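Local coordinates for SusD superfamily protein (Bacteroides thetaiotaomicron, PDB 3MCX), which is of unknown function but, as a SusD-family protein of the bacterial outer membrane, probably binds glycans at the cell surface for uptake, at residues G42-Y45 and W46-G49; E124-V127 and M128-L131; S132-N135 and L136-F140; S168-T171 and V172-Y176. All blocks are in the same frame, centred on the assembly; numbering follows the deposited sequence. Where two conformers were deposited one is given.

Interaction 1: G42-Y45 and W46-G49; sequences GDNY and WYYG
The carbonyl of D43 serves the amides of W46 and Y47 at the start of helix 44-51. D43 O takes the N-H of Y47 at 3.0 Å, almost in line with its C=O bond, while W46 N, 2.9 Å from D43 O, comes from above the carbonyl plane and makes a more bent bond (134° at the hydrogen). The same oxygen also lies over the centre of the Y47 ring face, 3.4 Å from CD2 of Y47. CG of Y47 stands between its backbone N and carbonyl carbon (chi1 57°), which folds the ring back over the turn, and its CE2 reaches CB of D43 at 3.8 Å. The next carbonyl, N44 O, accepts Y48 N at 3.0 Å.

D43 occupies the N-cap position, yet its carboxylate makes no capping bond. Instead OD1 of D43 accepts from the adjoining N44 N at 2.8 Å through its anti lone pair and from S39 N, and OD2 is bonded to H38. The side-chain nitrogen ND2 of N44 is held by the hydroxyl of Y71, and the hydroxyl of Y45 by the carbonyl of P87. W46 packs CE3 against G42 O, and its ring meets F338 edge-to-face. Farther on, water 1 lies 2.8 Å from Y45 O, to which it can donate, and accepts from G49 N.

In this buried turn, carbonyls thus satisfy the amides of W46, Y47 and Y48 and water 1 that of G49, while H38 and S39 of the preceding loop and the amide of N44 grip the acid and would probably favour its charged form.

Interaction 2: E124-V127 and M128-L131; sequences EALV and MRGL
R129 N donates to A125 O at 2.8 Å, one of four successive i to i+4 bonds that make this stretch two regular alpha-helical turns in the middle of helix 115-140. L131 N binds V127 O with an N-H...O angle of 167°, and the amides of M128 and G130 reach E124 O and L126 O in the same manner. All four carbonyls of 124-127 are thus paired with amides of 128-131, and most of the side chains pack on neighbouring helices and loops of the alpha-helical SusD fold.

L126 and R129 run side by side and point the same way. The arginine leaves with CG anti to its own N (chi1 -164°), stays extended to CD and then bends at chi3 (68°), which swings the guanidinium back beside the leucine. CD2 of L126 sits over one face of that group. The charged end is held from outside the turn: NE forms a salt bridge with D182 of helix 172-186, and NH1 bonds to N99 of helix 81-106, so the arginine ties three helices together while a methyl group covers part of its flat face. Elsewhere E124 pairs with R120 and the hydroxyl of Y32. The selenomethionine M128, in one of its two conformers, packs against V94, I31 and A35, and V127 meets A186.

G130 has no side chain to add here, but G130 N lies 2.9 Å from L126 O. Next to it, CB of L131 rests 3.3 Å from V127 O, and at the arginine end CD2 of L126 approaches NH2 of R129 to 3.5 Å.

Interaction 3: S132-N135 and L136-F140; sequences SLFN and LTRLF
F134 and R138, one turn apart on helix 115-140, cross so that the CE2-CZ edge of the ring lies against one face of the guanidinium, the planes 31° apart, while CD of R138 sits over the ring face in a CH-pi contact, 3.9 Å from the F134 centroid. NE of R138 comes within 3.3 Å of CZ of F134. The arginine reaches this position with CG between its backbone N and carbonyl carbon (chi1 72°) and a bend at chi3. N135 runs alongside it; water 2 donates to OD1 of N135 at 2.8 Å and accepts from NH1 of R138 at the guanidinium edge, and ND2 of N135 is hydrogen-bonded to the hydroxyl of Y41. NH1 of R138 also forms a salt bridge with E419, and Y422 makes a cation-pi contact. A leucine in place of R138 would probably leave E419 without its positive mate, water 2 without the arginine N-H and the F134 face partly uncovered.

On another side of the helix, T137 OG1 and N both donate to L133 O, the hydroxyl from above the carbonyl plane. L133 and F134 pack on helix 172-186, F134 and R138 also meet helix 201-214, and S132 and L136 face helix 81-106.

Interaction 4: S168-T171 and V172-Y176; sequences SRST and VAQCY
Three hydrogen bonds join T171 to the first turn of helix 172-186. Two are reciprocal. T171 OG1 accepts from Q174 N at 3.0 Å, and T171 N donates to OE1 of Q174 at 2.9 Å, with an angle of 167° at the hydrogen and the donor slightly tilted from the amide's carbonyl plane. The threonine hydroxyl lies between its own N and carbonyl carbon (chi1 70°), which turns OG1 toward the helix start. The glutamine is extended beyond CG, so that its side-chain oxygen reaches back to the amide of T171. The third bond is the first i to i+4 link of the helix, C175 N to T171 O at 2.9 Å.

Van der Waals contacts surround these bonds. OG1 of T171 touches CG of Q174 at 3.3 Å, and CB of S170 lies 3.4 Å from OE1 of Q174. A valine at T171 would probably leave the amide of Q174 without its capping acceptor and fray the helix start.

Beyond the turn, R169 holds the preceding loop to G153, Q473 and N475, and V172 and C175 pack on T137 of helix 115-140. Nearest atoms of the Q174 side chain and a bound zinc ion are about 4 Å apart, and the side chain of E177, known to bind zinc, is similarly close. The two reciprocal bonds form a capping box, with glutamine in the place usual for glutamate, at the N-terminus of helix 172-186.

Along the chain the four contacts follow in numerical order. Interactions 2 and 3 are adjoining stretches of helix 115-140, their centres about 13 Å apart, and this helix is the common element. Interaction 1, on helix 44-51, meets the later stretch: Y45 packs on N135, L136 and L139, and Y48 on L139, with the centres about 12 Å apart. Interaction 4 starts helix 172-186, the next helix in sequence, its centre about 10 Å from that of interaction 3, where C175 touches T137 and Y176 touches F134. Interactions 1 and 4 do not touch, so the segment 132-140 links the buried turn near the chain's centre to the more exposed capped helix end.

Interaction 1: G42-Y45 and W46-G49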
ATOM      1  N   GLY A  42      -4.836   0.626   8.743  1.00  7.61           N
ATOM      2  CA  GLY A  42      -5.126  -0.545   9.567  1.00  7.11           C
ATOM      3  C   GLY A  42      -5.596  -1.744   8.764  1.00  7.38           C
ATOM      4  O   GLY A  42      -5.339  -2.892   9.141  1.00  6.97           O
ATOM      5  N   ASP A  43      -6.355  -1.487   7.696  1.00  6.80           N
ATOM      6  CA  ASP A  43      -7.085  -2.554   6.983  1.00  7.11           C
ATOM      7  C   ASP A  43      -7.345  -2.218   5.526  1.00  7.35           C
ATOM      8  O   ASP A  43      -6.624  -2.742   4.669  1.00  7.80           O
ATOM      9  CB  ASP A  43      -8.324  -3.008   7.775  1.00  6.85           C
ATOM     10  CG  ASP A  43      -8.982  -1.859   8.503  1.00  7.81           C
ATOM     11  OD1 ASP A  43      -9.176  -0.823   7.865  1.00  7.59           O
ATOM     12  OD2 ASP A  43      -9.333  -2.017   9.693  1.00  6.84           O
ATOM     13  N   ASN A  44      -8.333  -1.383   5.216  1.00  6.70           N
ATOM     14  CA  ASN A  44      -8.749  -1.251   3.823  1.00  7.23           C
ATOM     15  C   ASN A  44      -7.613  -0.870   2.865  1.00  7.63           C
ATOM     16  O   ASN A  44      -7.472  -1.512   1.816  1.00  7.48           O
ATOM     17  CB  ASN A  44      -9.909  -0.276   3.700  1.00  7.27           C
ATOM     18  CG  ASN A  44     -11.124  -0.775   4.425  1.00  8.35           C
ATOM     19  OD1 ASN A  44     -11.181  -0.738   5.658  1.00  7.79           O
ATOM     20  ND2 ASN A  44     -12.147  -1.238   3.659  1.00  7.91           N
ATOM     21  N   TYR A  45      -6.789   0.114   3.222  1.00  7.31           N
ATOM     22  CA  TYR A  45      -5.713   0.544   2.316  1.00  7.16           C
ATOM     23  C   TYR A  45      -4.481  -0.388   2.371  1.00  7.93           C
ATOM     24  O   TYR A  45      -3.535  -0.229   1.581  1.00  8.86           O
ATOM     25  CB  TYR A  45      -5.330   1.994   2.551  1.00  6.58           C
ATOM     26  CG  TYR A  45      -6.401   2.983   2.122  1.00  6.54           C
ATOM     27  CD1 TYR A  45      -7.468   3.295   2.948  1.00  6.98           C
ATOM     28  CD2 TYR A  45      -6.328   3.603   0.889  1.00  7.27           C
ATOM     29  CE1 TYR A  45      -8.431   4.213   2.559  1.00  7.61           C
ATOM     30  CE2 TYR A  45      -7.300   4.530   0.501  1.00  6.69           C
ATOM     31  CZ  TYR A  45      -8.324   4.825   1.340  1.00  6.92           C
ATOM     32  OH  TYR A  45      -9.276   5.749   0.969  1.00  8.12           O
ATOM     33  N   TRP A  46      -4.475  -1.296   3.340  1.00  7.90           N
ATOM     34  CA  TRP A  46      -3.419  -2.297   3.454  1.00  8.14           C
ATOM     35  C   TRP A  46      -3.711  -3.431   2.485  1.00  8.49           C
ATOM     36  O   TRP A  46      -2.888  -3.744   1.613  1.00  9.04           O
ATOM     37  CB  TRP A  46      -3.309  -2.750   4.912  1.00  7.72           C
ATOM     38  CG  TRP A  46      -2.113  -3.580   5.247  1.00  7.41           C
ATOM     39  CD1 TRP A  46      -1.340  -4.305   4.400  1.00  9.39           C
ATOM     40  CD2 TRP A  46      -1.610  -3.807   6.574  1.00  7.33           C
ATOM     41  NE1 TRP A  46      -0.344  -4.960   5.141  1.00 10.12           N
ATOM     42  CE2 TRP A  46      -0.515  -4.670   6.471  1.00  9.12           C
ATOM     43  CE3 TRP A  46      -1.991  -3.354   7.856  1.00  6.44           C
ATOM     44  CZ2 TRP A  46       0.224  -5.081   7.593  1.00  7.77           C
ATOM     45  CZ3 TRP A  46      -1.257  -3.768   8.966  1.00  7.37           C
ATOM     46  CH2 TRP A  46      -0.172  -4.623   8.829  1.00  7.11           C
ATOM     47  N   TYR A  47      -4.878  -4.045   2.597  1.00  7.31           N
ATOM     48  CA  TYR A  47      -5.138  -5.248   1.811  1.00  7.12           C
ATOM     49  C   TYR A  47      -5.826  -5.037   0.477  1.00  6.85           C
ATOM     50  O   TYR A  47      -5.879  -5.961  -0.347  1.00  7.63           O
ATOM     51  CB  TYR A  47      -5.827  -6.334   2.644  1.00  7.78           C
ATOM     52  CG  TYR A  47      -7.137  -5.956   3.296  1.00  6.75           C
ATOM     53  CD1 TYR A  47      -8.246  -5.561   2.537  1.00  6.99           C
ATOM     54  CD2 TYR A  47      -7.329  -6.103   4.652  1.00  7.00           C
ATOM     55  CE1 TYR A  47      -9.482  -5.239   3.152  1.00  7.84           C
ATOM     56  CE2 TYR A  47      -8.522  -5.806   5.272  1.00  6.47           C
ATOM     57  CZ  TYR A  47      -9.599  -5.364   4.514  1.00  7.19           C
ATOM     58  OH  TYR A  47     -10.806  -5.060   5.136  1.00  7.60           O
ATOM     59  N   TYR A  48      -6.327  -3.817   0.185  1.00  6.82           N
ATOM     60  CA  TYR A  48      -6.951  -3.549  -1.121  1.00  6.84           C
ATOM     61  C   TYR A  48      -6.063  -3.940  -2.291  1.00  7.70           C
ATOM     62  O   TYR A  48      -6.509  -4.682  -3.179  1.00  7.99           O
ATOM     63  CB  TYR A  48      -7.369  -2.086  -1.218  1.00  7.24           C
ATOM     64  CG  TYR A  48      -8.001  -1.684  -2.542  1.00  6.04           C
ATOM     65  CD1 TYR A  48      -9.311  -1.979  -2.834  1.00  7.03           C
ATOM     66  CD2 TYR A  48      -7.255  -1.021  -3.524  1.00  7.42           C
ATOM     67  CE1 TYR A  48      -9.889  -1.590  -4.034  1.00  7.03           C
ATOM     68  CE2 TYR A  48      -7.823  -0.644  -4.734  1.00  7.13           C
ATOM     69  CZ  TYR A  48      -9.138  -0.946  -4.975  1.00  6.27           C
ATOM     70  OH  TYR A  48      -9.729  -0.583  -6.156  1.00  7.18           O
ATOM     71  N   GLY A  49      -4.810  -3.535  -2.253  1.00  7.48           N
ATOM     72  CA  GLY A  49      -3.895  -3.761  -3.359  1.00  8.66           C
ATOM     73  C   GLY A  49      -3.419  -5.188  -3.492  1.00  7.88           C
ATOM     74  O   GLY A  49      -2.713  -5.515  -4.443  1.00  8.61           O
TER
HETATM   75  O   HOH W   1      -3.434  -1.414  -0.933  1.00  7.99           O

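Interaction 2: E124-V127 and M128-L131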
ATOM      1  N   GLU A 124       6.320  16.913   7.419  1.00  5.59           N
ATOM      2  CA  GLU A 124       5.683  15.632   7.637  1.00  6.46           C
ATOM      3  C   GLU A 124       4.176  15.656   7.340  1.00  5.74           C
ATOM      4  O   GLU A 124       3.642  14.743   6.715  1.00  6.59           O
ATOM      5  CB  GLU A 124       5.960  15.154   9.065  1.00  6.31           C
ATOM      6  CG  GLU A 124       7.442  14.828   9.296  1.00  5.55           C
ATOM      7  CD  GLU A 124       7.747  14.312  10.684  1.00  7.49           C
ATOM      8  OE1 GLU A 124       6.921  13.543  11.220  1.00  7.27           O
ATOM      9  OE2 GLU A 124       8.820  14.665  11.217  1.00  6.71           O
ATOM     10  N   ALA A 125       3.506  16.723   7.777  1.00  5.00           N
ATOM     11  CA  ALA A 125       2.091  16.903   7.435  1.00  4.75           C
ATOM     12  C   ALA A 125       1.880  16.956   5.904  1.00  4.98           C
ATOM     13  O   ALA A 125       0.917  16.412   5.392  1.00  5.33           O
ATOM     14  CB  ALA A 125       1.544  18.178   8.105  1.00  4.64           C
ATOM     15  N   LEU A 126       2.770  17.644   5.200  1.00  5.54           N
ATOM     16  CA  LEU A 126       2.698  17.745   3.745  1.00  5.12           C
ATOM     17  C   LEU A 126       2.834  16.403   3.086  1.00  5.20           C
ATOM     18  O   LEU A 126       2.073  16.076   2.170  1.00  6.71           O
ATOM     19  CB  LEU A 126       3.765  18.723   3.197  1.00  5.85           C
ATOM     20  CG  LEU A 126       3.425  20.226   3.214  1.00  6.48           C
ATOM     21  CD1 LEU A 126       4.691  21.051   2.924  1.00  5.12           C
ATOM     22  CD2 LEU A 126       2.258  20.537   2.207  1.00  5.87           C
ATOM     23  N   VAL A 127       3.765  15.580   3.561  1.00  5.74           N
ATOM     24  CA  VAL A 127       3.918  14.245   2.986  1.00  5.90           C
ATOM     25  C   VAL A 127       2.656  13.417   3.254  1.00  5.70           C
ATOM     26  O   VAL A 127       2.139  12.738   2.370  1.00  7.48           O
ATOM     27  CB  VAL A 127       5.177  13.463   3.450  1.00  7.11           C
ATOM     28  CG1 VAL A 127       5.236  12.105   2.709  1.00  7.09           C
ATOM     29  CG2 VAL A 127       6.418  14.215   3.163  1.00  7.98           C
HETATM   30  N   MSE A 128       2.132  13.499   4.477  1.00  6.26           N
HETATM   31  CA  MSE A 128       0.895  12.793   4.778  0.50  6.26           C
HETATM   32  C   MSE A 128      -0.272  13.296   3.930  1.00  6.86           C
HETATM   33  O   MSE A 128      -1.122  12.517   3.523  1.00  7.17           O
HETATM   34  CB  MSE A 128       0.572  12.891   6.259  0.50  7.26           C
HETATM   35  CG  MSE A 128      -0.626  12.085   6.681  0.50  8.29           C
HETATM   36 SE   MSE A 128      -0.548  10.178   6.276  0.38  7.39          SE
HETATM   37  CE  MSE A 128       1.384   9.888   6.403  0.50 10.74           C
ATOM     38  N   ARG A 129      -0.345  14.591   3.675  1.00  5.97           N
ATOM     39  CA  ARG A 129      -1.410  15.117   2.794  1.00  6.22           C
ATOM     40  C   ARG A 129      -1.285  14.549   1.375  1.00  6.05           C
ATOM     41  O   ARG A 129      -2.263  14.145   0.758  1.00  6.24           O
ATOM     42  CB  ARG A 129      -1.378  16.638   2.733  1.00  6.73           C
ATOM     43  CG  ARG A 129      -2.663  17.250   2.172  1.00  6.54           C
ATOM     44  CD  ARG A 129      -2.684  18.741   2.218  1.00  6.59           C
ATOM     45  NE  ARG A 129      -1.730  19.371   1.318  1.00  6.65           N
ATOM     46  CZ  ARG A 129      -1.494  20.670   1.288  1.00  6.40           C
ATOM     47  NH1 ARG A 129      -2.129  21.467   2.114  1.00  7.45           N
ATOM     48  NH2 ARG A 129      -0.621  21.194   0.416  1.00  7.77           N
ATOM     49  N   GLY A 130      -0.076  14.546   0.858  1.00  6.12           N
ATOM     50  CA  GLY A 130       0.167  14.004  -0.472  1.00  6.90           C
ATOM     51  C   GLY A 130      -0.090  12.523  -0.567  1.00  7.25           C
ATOM     52  O   GLY A 130      -0.761  12.033  -1.501  1.00  7.35           O
ATOM     53  N   LEU A 131       0.391  11.785   0.441  1.00  6.92           N
ATOM     54  CA  LEU A 131       0.158  10.338   0.479  1.00  6.96           C
ATOM     55  C   LEU A 131      -1.344  10.020   0.542  1.00  6.91           C
ATOM     56  O   LEU A 131      -1.828   9.117  -0.147  1.00  6.63           O
ATOM     57  CB  LEU A 131       0.870   9.761   1.689  1.00  7.11           C
ATOM     58  CG  LEU A 131       0.796   8.263   1.906  1.00  8.50           C
ATOM     59  CD1 LEU A 131       1.244   7.513   0.655  1.00  8.25           C
ATOM     60  CD2 LEU A 131       1.675   7.896   3.147  1.00  9.09           C
TER

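Interaction 3: S132-N135 and L136-F140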
ATOM      1  N   SER A 132      -2.067  10.804   1.342  1.00  6.26           N
ATOM      2  CA  SER A 132      -3.496  10.599   1.495  1.00  6.19           C
ATOM      3  C   SER A 132      -4.234  10.838   0.165  1.00  6.31           C
ATOM      4  O   SER A 132      -5.072  10.044  -0.230  1.00  7.50           O
ATOM      5  CB  SER A 132      -4.012  11.433   2.643  1.00  7.20           C
ATOM      6  OG  SER A 132      -3.457  11.003   3.895  1.00  7.38           O
ATOM      7  N   LEU A 133      -3.915  11.940  -0.522  1.00  6.13           N
ATOM      8  CA  LEU A 133      -4.571  12.233  -1.794  1.00  6.70           C
ATOM      9  C   LEU A 133      -4.219  11.121  -2.796  1.00  6.97           C
ATOM     10  O   LEU A 133      -5.090  10.683  -3.562  1.00  6.58           O
ATOM     11  CB  LEU A 133      -4.150  13.595  -2.304  1.00  6.28           C
ATOM     12  CG  LEU A 133      -4.721  13.984  -3.681  1.00  6.41           C
ATOM     13  CD1 LEU A 133      -6.244  13.903  -3.757  1.00  7.56           C
ATOM     14  CD2 LEU A 133      -4.214  15.386  -4.121  1.00  7.88           C
ATOM     15  N   PHE A 134      -2.969  10.650  -2.813  1.00  6.69           N
ATOM     16  CA  PHE A 134      -2.554   9.547  -3.684  1.00  7.18           C
ATOM     17  C   PHE A 134      -3.408   8.301  -3.435  1.00  7.45           C
ATOM     18  O   PHE A 134      -3.895   7.665  -4.368  1.00  7.57           O
ATOM     19  CB  PHE A 134      -1.063   9.256  -3.449  1.00  7.05           C
ATOM     20  CG  PHE A 134      -0.502   8.101  -4.233  1.00  6.44           C
ATOM     21  CD1 PHE A 134      -0.467   8.124  -5.604  1.00  7.97           C
ATOM     22  CD2 PHE A 134       0.039   7.012  -3.585  1.00  7.69           C
ATOM     23  CE1 PHE A 134       0.109   7.085  -6.314  1.00  9.02           C
ATOM     24  CE2 PHE A 134       0.595   5.959  -4.299  1.00  8.00           C
ATOM     25  CZ  PHE A 134       0.645   6.007  -5.646  1.00  8.84           C
ATOM     26  N   ASN A 135      -3.568   7.943  -2.160  1.00  7.51           N
ATOM     27  CA  ASN A 135      -4.375   6.781  -1.784  1.00  7.82           C
ATOM     28  C   ASN A 135      -5.805   6.884  -2.269  1.00  7.14           C
ATOM     29  O   ASN A 135      -6.361   5.923  -2.814  1.00  7.21           O
ATOM     30  CB  ASN A 135      -4.304   6.582  -0.272  1.00  7.11           C
ATOM     31  CG  ASN A 135      -2.936   6.058   0.177  1.00  7.52           C
ATOM     32  OD1 ASN A 135      -2.305   5.256  -0.527  1.00  7.95           O
ATOM     33  ND2 ASN A 135      -2.486   6.485   1.363  1.00  7.35           N
ATOM     34  N   LEU A 136      -6.433   8.053  -2.091  1.00  6.56           N
ATOM     35  CA  LEU A 136      -7.789   8.236  -2.605  1.00  6.01           C
ATOM     36  C   LEU A 136      -7.849   8.119  -4.139  1.00  6.28           C
ATOM     37  O   LEU A 136      -8.763   7.536  -4.691  1.00  6.75           O
ATOM     38  CB  LEU A 136      -8.355   9.585  -2.180  1.00  6.40           C
ATOM     39  CG  LEU A 136      -8.747   9.674  -0.702  1.00  7.08           C
ATOM     40  CD1 LEU A 136      -8.760  11.122  -0.262  1.00  8.30           C
ATOM     41  CD2 LEU A 136     -10.098   9.004  -0.475  1.00  7.34           C
ATOM     42  N   THR A 137      -6.877   8.734  -4.803  1.00  6.01           N
ATOM     43  CA  THR A 137      -6.882   8.824  -6.235  1.00  6.24           C
ATOM     44  C   THR A 137      -6.751   7.424  -6.848  1.00  6.94           C
ATOM     45  O   THR A 137      -7.371   7.124  -7.867  1.00  6.29           O
ATOM     46  CB  THR A 137      -5.778   9.784  -6.745  1.00  6.43           C
ATOM     47  OG1 THR A 137      -5.980  11.076  -6.172  1.00  7.62           O
ATOM     48  CG2 THR A 137      -5.788   9.877  -8.263  1.00  7.94           C
ATOM     49  N   ARG A 138      -5.923   6.582  -6.255  1.00  7.20           N
ATOM     50  CA  ARG A 138      -5.672   5.286  -6.845  1.00  7.45           C
ATOM     51  C   ARG A 138      -6.812   4.307  -6.555  1.00  7.80           C
ATOM     52  O   ARG A 138      -6.979   3.383  -7.339  1.00  8.26           O
ATOM     53  CB  ARG A 138      -4.289   4.765  -6.419  1.00  8.59           C
ATOM     54  CG  ARG A 138      -4.196   4.351  -5.025  1.00  8.56           C
ATOM     55  CD  ARG A 138      -2.732   4.332  -4.515  1.00  9.34           C
ATOM     56  NE  ARG A 138      -1.724   3.678  -5.331  1.00  9.13           N
ATOM     57  CZ  ARG A 138      -0.714   2.900  -4.867  1.00 10.70           C
ATOM     58  NH1 ARG A 138      -0.622   2.558  -3.589  1.00  8.85           N
ATOM     59  NH2 ARG A 138       0.222   2.486  -5.678  1.00 10.06           N
ATOM     60  N   LEU A 139      -7.629   4.542  -5.515  1.00  7.38           N
ATOM     61  CA  LEU A 139      -8.824   3.717  -5.274  1.00  7.51           C
ATOM     62  C   LEU A 139      -9.991   4.162  -6.126  1.00  7.74           C
ATOM     63  O   LEU A 139     -10.714   3.317  -6.662  1.00  7.75           O
ATOM     64  CB  LEU A 139      -9.255   3.779  -3.797  1.00  7.05           C
ATOM     65  CG  LEU A 139      -8.785   2.585  -2.973  1.00  8.06           C
ATOM     66  CD1 LEU A 139      -7.243   2.503  -2.845  1.00  8.66           C
ATOM     67  CD2 LEU A 139      -9.488   2.600  -1.598  1.00  8.99           C
ATOM     68  N   PHE A 140     -10.216   5.476  -6.225  1.00  6.94           N
ATOM     69  CA  PHE A 140     -11.456   6.005  -6.753  1.00  6.17           C
ATOM     70  C   PHE A 140     -11.346   6.563  -8.175  1.00  6.65           C
ATOM     71  O   PHE A 140     -12.326   7.083  -8.726  1.00  7.08           O
ATOM     72  CB  PHE A 140     -12.006   7.065  -5.772  1.00  7.00           C
ATOM     73  CG  PHE A 140     -12.439   6.463  -4.452  1.00  6.20           C
ATOM     74  CD1 PHE A 140     -13.673   5.855  -4.356  1.00  5.95           C
ATOM     75  CD2 PHE A 140     -11.594   6.469  -3.345  1.00  6.83           C
ATOM     76  CE1 PHE A 140     -14.103   5.258  -3.155  1.00  6.17           C
ATOM     77  CE2 PHE A 140     -12.003   5.871  -2.132  1.00  7.04           C
ATOM     78  CZ  PHE A 140     -13.258   5.261  -2.068  1.00  6.62           C
TER
HETATM   79  O   HOH W   2      -2.727   2.683  -1.443  1.00  9.79           O

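Interaction 4: S168-T171 and V172-Y176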
ATOM      1  N   SER A 168     -15.565  19.935  -6.798  1.00 16.62           N
ATOM      2  CA  SER A 168     -15.778  18.946  -7.804  1.00 14.01           C
ATOM      3  C   SER A 168     -14.593  18.025  -7.743  1.00  9.34           C
ATOM      4  O   SER A 168     -13.569  18.319  -7.119  1.00  8.69           O
ATOM      5  CB  SER A 168     -15.918  19.594  -9.161  1.00 13.66           C
ATOM      6  OG  SER A 168     -17.013  20.485  -9.107  1.00 17.51           O
ATOM      7  N   ARG A 169     -14.743  16.865  -8.362  1.00  8.42           N
ATOM      8  CA  ARG A 169     -13.612  15.969  -8.526  1.00  7.15           C
ATOM      9  C   ARG A 169     -12.630  16.624  -9.504  1.00  6.21           C
ATOM     10  O   ARG A 169     -13.028  17.125 -10.540  1.00  7.73           O
ATOM     11  CB  ARG A 169     -14.060  14.649  -9.109  1.00  6.77           C
ATOM     12  CG  ARG A 169     -15.016  13.890  -8.194  1.00  6.99           C
ATOM     13  CD  ARG A 169     -15.609  12.702  -8.882  1.00  7.22           C
ATOM     14  NE  ARG A 169     -14.599  11.679  -9.127  1.00  7.42           N
ATOM     15  CZ  ARG A 169     -14.798  10.537  -9.792  1.00  6.50           C
ATOM     16  NH1 ARG A 169     -15.995  10.210 -10.281  1.00  6.26           N
ATOM     17  NH2 ARG A 169     -13.796   9.704  -9.943  1.00  7.30           N
ATOM     18  N   SER A 170     -11.373  16.640  -9.136  1.00  5.77           N
ATOM     19  CA  SER A 170     -10.291  17.044 -10.049  1.00  5.03           C
ATOM     20  C   SER A 170      -9.947  15.838 -10.897  1.00  5.14           C
ATOM     21  O   SER A 170     -10.402  14.729 -10.584  1.00  6.50           O
ATOM     22  CB  SER A 170      -9.096  17.569  -9.249  1.00  5.33           C
ATOM     23  OG  SER A 170      -9.358  18.873  -8.736  1.00  6.70           O
ATOM     24  N   THR A 171      -9.173  16.027 -11.962  1.00  4.78           N
ATOM     25  CA  THR A 171      -8.739  14.858 -12.742  1.00  4.65           C
ATOM     26  C   THR A 171      -7.685  14.068 -12.008  1.00  5.55           C
ATOM     27  O   THR A 171      -7.020  14.582 -11.091  1.00  5.07           O
ATOM     28  CB  THR A 171      -8.187  15.248 -14.128  1.00  4.83           C
ATOM     29  OG1 THR A 171      -6.919  15.930 -13.961  1.00  5.00           O
ATOM     30  CG2 THR A 171      -9.179  16.111 -14.920  1.00  4.58           C
ATOM     31  N   VAL A 172      -7.491  12.814 -12.414  1.00  5.26           N
ATOM     32  CA  VAL A 172      -6.407  12.015 -11.873  1.00  5.36           C
ATOM     33  C   VAL A 172      -5.059  12.730 -12.004  1.00  6.00           C
ATOM     34  O   VAL A 172      -4.271  12.775 -11.063  1.00  6.30           O
ATOM     35  CB  VAL A 172      -6.393  10.621 -12.547  1.00  6.01           C
ATOM     36  CG1 VAL A 172      -5.129   9.850 -12.229  1.00  6.68           C
ATOM     37  CG2 VAL A 172      -7.668   9.790 -12.081  1.00  6.62           C
ATOM     38  N   ALA A 173      -4.802  13.351 -13.155  1.00  5.34           N
ATOM     39  CA  ALA A 173      -3.521  14.057 -13.335  1.00  5.03           C
ATOM     40  C   ALA A 173      -3.399  15.259 -12.378  1.00  5.67           C
ATOM     41  O   ALA A 173      -2.321  15.493 -11.835  1.00  6.30           O
ATOM     42  CB  ALA A 173      -3.350  14.508 -14.779  1.00  5.88           C
ATOM     43  N   GLN A 174      -4.474  16.022 -12.177  1.00  5.29           N
ATOM     44  CA  GLN A 174      -4.447  17.134 -11.252  1.00  5.16           C
ATOM     45  C   GLN A 174      -4.157  16.655  -9.838  1.00  6.14           C
ATOM     46  O   GLN A 174      -3.387  17.270  -9.087  1.00  5.87           O
ATOM     47  CB  GLN A 174      -5.769  17.880 -11.311  1.00  4.78           C
ATOM     48  CG  GLN A 174      -5.931  18.748 -12.555  1.00  4.80           C
ATOM     49  CD  GLN A 174      -7.310  19.363 -12.680  1.00  4.78           C
ATOM     50  OE1 GLN A 174      -8.315  18.733 -12.311  1.00  4.71           O
ATOM     51  NE2 GLN A 174      -7.378  20.571 -13.213  1.00  5.07           N
ATOM     52  N   CYS A 175      -4.725  15.506  -9.498  1.00  6.31           N
ATOM     53  CA  CYS A 175      -4.474  14.909  -8.195  1.00  6.44           C
ATOM     54  C   CYS A 175      -3.018  14.501  -8.056  1.00  7.02           C
ATOM     55  O   CYS A 175      -2.374  14.815  -7.056  1.00  6.45           O
ATOM     56  CB  CYS A 175      -5.421  13.728  -7.957  1.00  6.95           C
ATOM     57  SG  CYS A 175      -7.134  14.235  -7.714  1.00  6.79           S
ATOM     58  N   TYR A 176      -2.484  13.790  -9.046  1.00  7.00           N
ATOM     59  CA  TYR A 176      -1.061  13.420  -8.982  1.00  6.27           C
ATOM     60  C   TYR A 176      -0.128  14.647  -8.905  1.00  6.40           C
ATOM     61  O   TYR A 176       0.877  14.625  -8.204  1.00  6.20           O
ATOM     62  CB  TYR A 176      -0.652  12.500 -10.137  1.00  6.58           C
ATOM     63  CG  TYR A 176      -0.853  11.012  -9.929  1.00  7.73           C
ATOM     64  CD1 TYR A 176      -2.089  10.408 -10.093  1.00  8.60           C
ATOM     65  CD2 TYR A 176       0.223  10.204  -9.633  1.00  9.64           C
ATOM     66  CE1 TYR A 176      -2.251   9.032  -9.932  1.00  8.20           C
ATOM     67  CE2 TYR A 176       0.072   8.831  -9.470  1.00  8.80           C
ATOM     68  CZ  TYR A 176      -1.161   8.254  -9.653  1.00  8.89           C
ATOM     69  OH  TYR A 176      -1.286   6.884  -9.511  1.00  8.64           O
TER